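Local structure of putative cathepsin d (5N7Q) at residues Thr51-Cys54 against Leu55-Arg59; Tyr159-Asp163 against Pro164-Glu168. The protein probably cleaves proteins within the chain as an aspartic endopeptidase of the pepsin-like A1 family, to which cathepsin D belongs. All blocks are in the same frame, centred on the assembly; numbering follows the deposited sequence.

Overall arrangement
Followed from its N terminus, the chain reaches contact 1 first. There a short helix after strand 42-45 ends, and residues 55-59 fold back on 51-54 before the chain moves on toward strand 69-79. Contact 2 opens only after contact 1 has closed, so the two lie in series, neither nested nor crossed. Residues 159-163 run off the end of strand 155-160, and the loop residues 164-168 bring the chain back to the antiparallel strand 170-174. Their centres lie about 28 Å apart and the nearest atoms about 17 Å. Contact 1 packs beside strand 42-45 through Tyr-53, His-57 and Arg-59; contact 2 joins two paired strands, of which 170-174 also pairs with 6-13 and 155-160 with 322-327.

Contact 1 of 2, residues Thr51-Cys54 against Leu55-Arg59; sequences TKYC and LHHHR
The His-57 ring meets Tyr-53 one turn back, the two side chains crossing at about a right angle. CB of His-57 lies 3.7 Å from Tyr-53 O. With chi1 at -73°, which sets CG beside the backbone N, the ring turns its ND1 edge to the same oxygen: ND1 donates to Tyr-53 O over 2.8 Å, nearly straight at 167° and in the imidazole plane. Next round the ring, CE1 meets Tyr-53 CE1 at 3.4 Å, the tyrosine carbon lying over one imidazole face toward its rim, with the two planes inclined at 37°. NE2, at the far side of the ring, hydrogen-bonds Ala-119 O, so both nitrogens hold the ring's rotation.

Tyr-53 O also accepts from His-56 N, on the other face of the carbonyl plane from His-57 ND1. Likewise His-56 ND1 donates to Lys-52 O over 2.9 Å. Cys-54 O takes Arg-59 NH1 (2.9 Å), near the guanidinium plane, and His-57 N from the other face. Thr-51 OG1 accepts from Cys-54 N at 3.1 Å. This is a short N-capped helix, entered through a turn closed by the Cys-49/Cys-54 disulfide, whose last carbonyls meet side chains of His-56, His-57 and Arg-59 together with backbone N-H groups, in a pepsin-like fold.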
loop_
_atom_site.group_PDB
_atom_site.type_symbol
_atom_site.label_atom_id
_atom_site.label_comp_id
_atom_site.label_asym_id
_atom_site.label_seq_id
_atom_site.Cartn_x
_atom_site.Cartn_y
_atom_site.Cartn_z
ATOM N N THR A 51 -16.258 2.337 21.197
ATOM C CA THR A 51 -15.084 1.648 21.725
ATOM C C THR A 51 -13.938 2.644 21.925
ATOM O O THR A 51 -13.952 3.758 21.375
ATOM C CB THR A 51 -14.582 0.553 20.769
ATOM O OG1 THR A 51 -14.180 1.150 19.523
ATOM C CG2 THR A 51 -15.635 -0.522 20.498
ATOM N N LYS A 52 -12.926 2.212 22.673
ATOM C CA LYS A 52 -11.710 3.015 22.853
ATOM C C LYS A 52 -11.145 3.427 21.486
ATOM O O LYS A 52 -10.768 4.589 21.269
ATOM C CB LYS A 52 -10.684 2.216 23.658
ATOM C CG LYS A 52 -9.396 2.959 23.975
ATOM C CD LYS A 52 -8.566 2.221 25.020
ATOM C CE LYS A 52 -7.823 1.040 24.433
ATOM N NZ LYS A 52 -6.925 0.384 25.437
ATOM N N TYR A 53 -11.113 2.468 20.562
ATOM C CA TYR A 53 -10.617 2.727 19.213
ATOM C C TYR A 53 -11.390 3.864 18.557
ATOM O O TYR A 53 -10.818 4.857 18.077
ATOM C CB TYR A 53 -10.721 1.458 18.363
ATOM C CG TYR A 53 -10.527 1.739 16.894
ATOM C CD1 TYR A 53 -9.274 2.061 16.367
ATOM C CD2 TYR A 53 -11.605 1.732 16.017
ATOM C CE1 TYR A 53 -9.117 2.355 15.020
ATOM C CE2 TYR A 53 -11.448 2.026 14.678
ATOM C CZ TYR A 53 -10.210 2.328 14.167
ATOM O OH TYR A 53 -10.097 2.599 12.825
ATOM N N CYS A 54 -12.706 3.753 18.567
ATOM C CA CYS A 54 -13.533 4.738 17.866
ATOM C C CYS A 54 -13.455 6.109 18.523
ATOM O O CYS A 54 -13.375 7.125 17.831
ATOM C CB CYS A 54 -14.970 4.252 17.750
ATOM S SG CYS A 54 -15.081 2.823 16.667
ATOM N N LEU A 55 -13.387 6.140 19.852
ATOM C CA LEU A 55 -13.354 7.426 20.553
ATOM C C LEU A 55 -12.051 8.180 20.388
ATOM O O LEU A 55 -12.018 9.396 20.628
ATOM C CB LEU A 55 -13.706 7.243 22.023
ATOM C CG LEU A 55 -15.165 6.823 22.259
ATOM C CD1 LEU A 55 -15.408 6.833 23.753
ATOM C CD2 LEU A 55 -16.214 7.684 21.549
ATOM N N HIS A 56 -10.999 7.482 19.942
ATOM C CA HIS A 56 -9.708 8.120 19.663
ATOM C C HIS A 56 -9.378 8.218 18.186
ATOM O O HIS A 56 -8.219 8.411 17.817
ATOM C CB HIS A 56 -8.610 7.414 20.443
ATOM C CG HIS A 56 -8.756 7.609 21.908
ATOM N ND1 HIS A 56 -9.463 6.740 22.701
ATOM C CD2 HIS A 56 -8.378 8.636 22.706
ATOM C CE1 HIS A 56 -9.485 7.204 23.939
ATOM N NE2 HIS A 56 -8.836 8.350 23.963
ATOM N N HIS A 57 -10.399 8.114 17.338
ATOM C CA HIS A 57 -10.249 8.352 15.904
ATOM C C HIS A 57 -11.372 9.237 15.431
ATOM O O HIS A 57 -12.334 9.482 16.186
ATOM C CB HIS A 57 -10.192 7.027 15.129
ATOM C CG HIS A 57 -8.902 6.302 15.320
ATOM N ND1 HIS A 57 -8.672 5.444 16.376
ATOM C CD2 HIS A 57 -7.739 6.370 14.629
ATOM C CE1 HIS A 57 -7.434 4.995 16.305
ATOM N NE2 HIS A 57 -6.842 5.558 15.267
ATOM N N HIS A 58 -11.249 9.788 14.227
ATOM C CA HIS A 58 -12.362 10.530 13.636
ATOM C C HIS A 58 -13.466 9.578 13.193
ATOM O O HIS A 58 -13.205 8.523 12.607
ATOM C CB HIS A 58 -11.899 11.431 12.507
ATOM C CG HIS A 58 -10.755 12.302 12.892
ATOM N ND1 HIS A 58 -9.496 12.129 12.362
ATOM C CD2 HIS A 58 -10.645 13.279 13.819
ATOM C CE1 HIS A 58 -8.665 12.992 12.920
ATOM N NE2 HIS A 58 -9.340 13.705 13.804
ATOM N N ARG A 59 -14.702 9.937 13.526
ATOM C CA ARG A 59 -15.874 9.100 13.241
ATOM C C ARG A 59 -16.798 9.754 12.229
ATOM O O ARG A 59 -16.913 10.992 12.168
ATOM C CB ARG A 59 -16.611 8.755 14.545
ATOM C CG ARG A 59 -15.782 7.963 15.544
ATOM C CD ARG A 59 -16.442 7.790 16.911
ATOM N NE ARG A 59 -16.804 9.074 17.491
ATOM C CZ ARG A 59 -15.968 9.969 18.032
ATOM N NH1 ARG A 59 -14.652 9.764 18.110
ATOM N NH2 ARG A 59 -16.467 11.124 18.497
#

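Contact 2 of 2, residues Tyr159-Asp163 against Pro164-Glu168; sequences YLNRD and PSSKE. Unlike the reference sequence in segment 159-163: Leu-160 (reference Arg).
Asn-161 reaches across the loop with its amide nitrogen, and ND2 meets two partners on the returning chain. The stronger bond goes to Glu-168 O at 2.9 Å, with the oxygen close to the amide plane; the second, to Ser-166 OG, is weak. The other end of the amide turns back along its own segment: OD1 accepts from Asp-163 N at 3.0 Å, which closes an Asx turn. CG set anti to the backbone N (chi1 -163°) directs the amide into the loop, and bonds at both ends resist a flip.

Asp-163 carries the next set. Its OD1 is gripped from one face of the carboxylate by Ser-165 twice, by OG at 2.7 Å on the syn side and by N at 2.9 Å. Its backbone oxygen accepts from Ser-166 N (3.0 Å) and from a water that also donates to Ser-166 O.

Farther out, Tyr-159 CE2 comes 3.7 Å from Glu-168 OE2, the side chains crossing at about a right angle with ring and carboxylate planes 82° apart. A second water hydrogen-bonds Tyr-159 OH at 2.8 Å and, weakly, Glu-168 OE2, while His-181 stacks on the tyrosine ring. Arg-162 NH1 hydrogen-bonds Asp-15 O and Tyr-18 OH, tying the loop to the turn between strands 6-13 and 17-24. The whole is a beta-hairpin connection between strands 155-160 and 170-174, with an Asx turn running into a type I turn at Asp-163 to Ser-166.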
loop_
_atom_site.group_PDB
_atom_site.type_symbol
_atom_site.label_atom_id
_atom_site.label_comp_id
_atom_site.label_asym_id
_atom_site.label_seq_id
_atom_site.Cartn_x
_atom_site.Cartn_y
_atom_site.Cartn_z
ATOM N N TYR A 159 3.987 8.387 -5.478
ATOM C CA TYR A 159 5.287 8.745 -4.957
ATOM C C TYR A 159 5.282 8.529 -3.450
ATOM O O TYR A 159 4.406 9.086 -2.763
ATOM C CB TYR A 159 5.577 10.230 -5.278
ATOM C CG TYR A 159 6.721 10.805 -4.487
ATOM C CD1 TYR A 159 7.996 10.264 -4.579
ATOM C CD2 TYR A 159 6.519 11.862 -3.600
ATOM C CE1 TYR A 159 9.040 10.741 -3.810
ATOM C CE2 TYR A 159 7.568 12.381 -2.854
ATOM C CZ TYR A 159 8.825 11.819 -2.964
ATOM O OH TYR A 159 9.866 12.306 -2.192
ATOM N N LEU A 160 6.268 7.779 -2.935
ATOM C CA LEU A 160 6.487 7.600 -1.500
ATOM C C LEU A 160 7.889 8.072 -1.166
ATOM O O LEU A 160 8.848 7.586 -1.725
ATOM C CB LEU A 160 6.308 6.149 -1.088
ATOM C CG LEU A 160 4.973 5.494 -1.459
ATOM C CD1 LEU A 160 4.963 4.035 -1.020
ATOM C CD2 LEU A 160 3.765 6.213 -0.873
ATOM N N ASN A 161 7.975 9.064 -0.283
ATOM C CA ASN A 161 9.243 9.525 0.236
ATOM C C ASN A 161 9.735 8.524 1.266
ATOM O O ASN A 161 8.997 8.154 2.183
ATOM C CB ASN A 161 9.063 10.892 0.860
ATOM C CG ASN A 161 10.383 11.628 1.049
ATOM O OD1 ASN A 161 11.469 11.025 1.174
ATOM N ND2 ASN A 161 10.296 12.953 1.098
ATOM N N ARG A 162 10.961 8.051 1.088
ATOM C CA ARG A 162 11.572 7.097 2.025
ATOM C C ARG A 162 12.448 7.711 3.108
ATOM O O ARG A 162 13.094 6.992 3.887
ATOM C CB ARG A 162 12.276 5.987 1.254
ATOM C CG ARG A 162 11.337 5.209 0.335
ATOM C CD ARG A 162 10.257 4.452 1.091
ATOM N NE ARG A 162 10.784 3.376 1.929
ATOM C CZ ARG A 162 10.095 2.757 2.890
ATOM N NH1 ARG A 162 8.880 3.173 3.242
ATOM N NH2 ARG A 162 10.667 1.747 3.558
ATOM N N ASP A 163 12.456 9.049 3.157
ATOM C CA ASP A 163 13.094 9.801 4.243
ATOM C C ASP A 163 12.019 10.420 5.131
ATOM O O ASP A 163 11.423 11.441 4.763
ATOM C CB ASP A 163 14.014 10.874 3.702
ATOM C CG ASP A 163 14.714 11.642 4.785
ATOM O OD1 ASP A 163 14.512 11.330 5.980
ATOM O OD2 ASP A 163 15.502 12.536 4.383
ATOM N N PRO A 164 11.732 9.786 6.291
ATOM C CA PRO A 164 10.675 10.350 7.158
ATOM C C PRO A 164 10.985 11.724 7.743
ATOM O O PRO A 164 10.085 12.402 8.228
ATOM C CB PRO A 164 10.539 9.317 8.276
ATOM C CG PRO A 164 11.203 8.100 7.775
ATOM C CD PRO A 164 12.283 8.547 6.849
ATOM N N SER A 165 12.243 12.149 7.651
ATOM C CA SER A 165 12.635 13.483 8.139
ATOM C C SER A 165 12.321 14.566 7.129
ATOM O O SER A 165 12.360 15.743 7.437
ATOM C CB SER A 165 14.128 13.500 8.495
ATOM O OG SER A 165 14.944 13.632 7.354
ATOM N N SER A 166 12.002 14.171 5.908
ATOM C CA SER A 166 11.636 15.098 4.868
ATOM C C SER A 166 10.176 15.551 5.032
ATOM O O SER A 166 9.331 14.811 5.564
ATOM C CB SER A 166 11.901 14.384 3.543
ATOM O OG SER A 166 11.869 15.262 2.468
ATOM N N LYS A 167 9.874 16.768 4.590
ATOM C CA LYS A 167 8.586 17.389 4.855
ATOM C C LYS A 167 7.386 16.756 4.142
ATOM O O LYS A 167 6.279 16.701 4.706
ATOM C CB LYS A 167 8.671 18.872 4.470
ATOM C CG LYS A 167 7.456 19.687 4.798
ATOM C CD LYS A 167 7.303 19.934 6.278
ATOM C CE LYS A 167 6.447 21.176 6.515
ATOM N NZ LYS A 167 6.339 21.495 7.959
ATOM N N GLU A 168 7.610 16.297 2.920
ATOM C CA GLU A 168 6.557 15.803 2.055
ATOM C C GLU A 168 6.617 14.277 2.035
ATOM O O GLU A 168 7.548 13.701 1.491
ATOM C CB GLU A 168 6.736 16.484 0.691
ATOM C CG GLU A 168 6.298 15.840 -0.599
ATOM C CD GLU A 168 6.855 16.638 -1.792
ATOM O OE1 GLU A 168 6.935 17.890 -1.714
ATOM O OE2 GLU A 168 7.272 16.026 -2.786
HETATM O O HOH W 1 9.511 14.992 -1.331
HETATM O O HOH W 2 8.710 11.835 4.359
#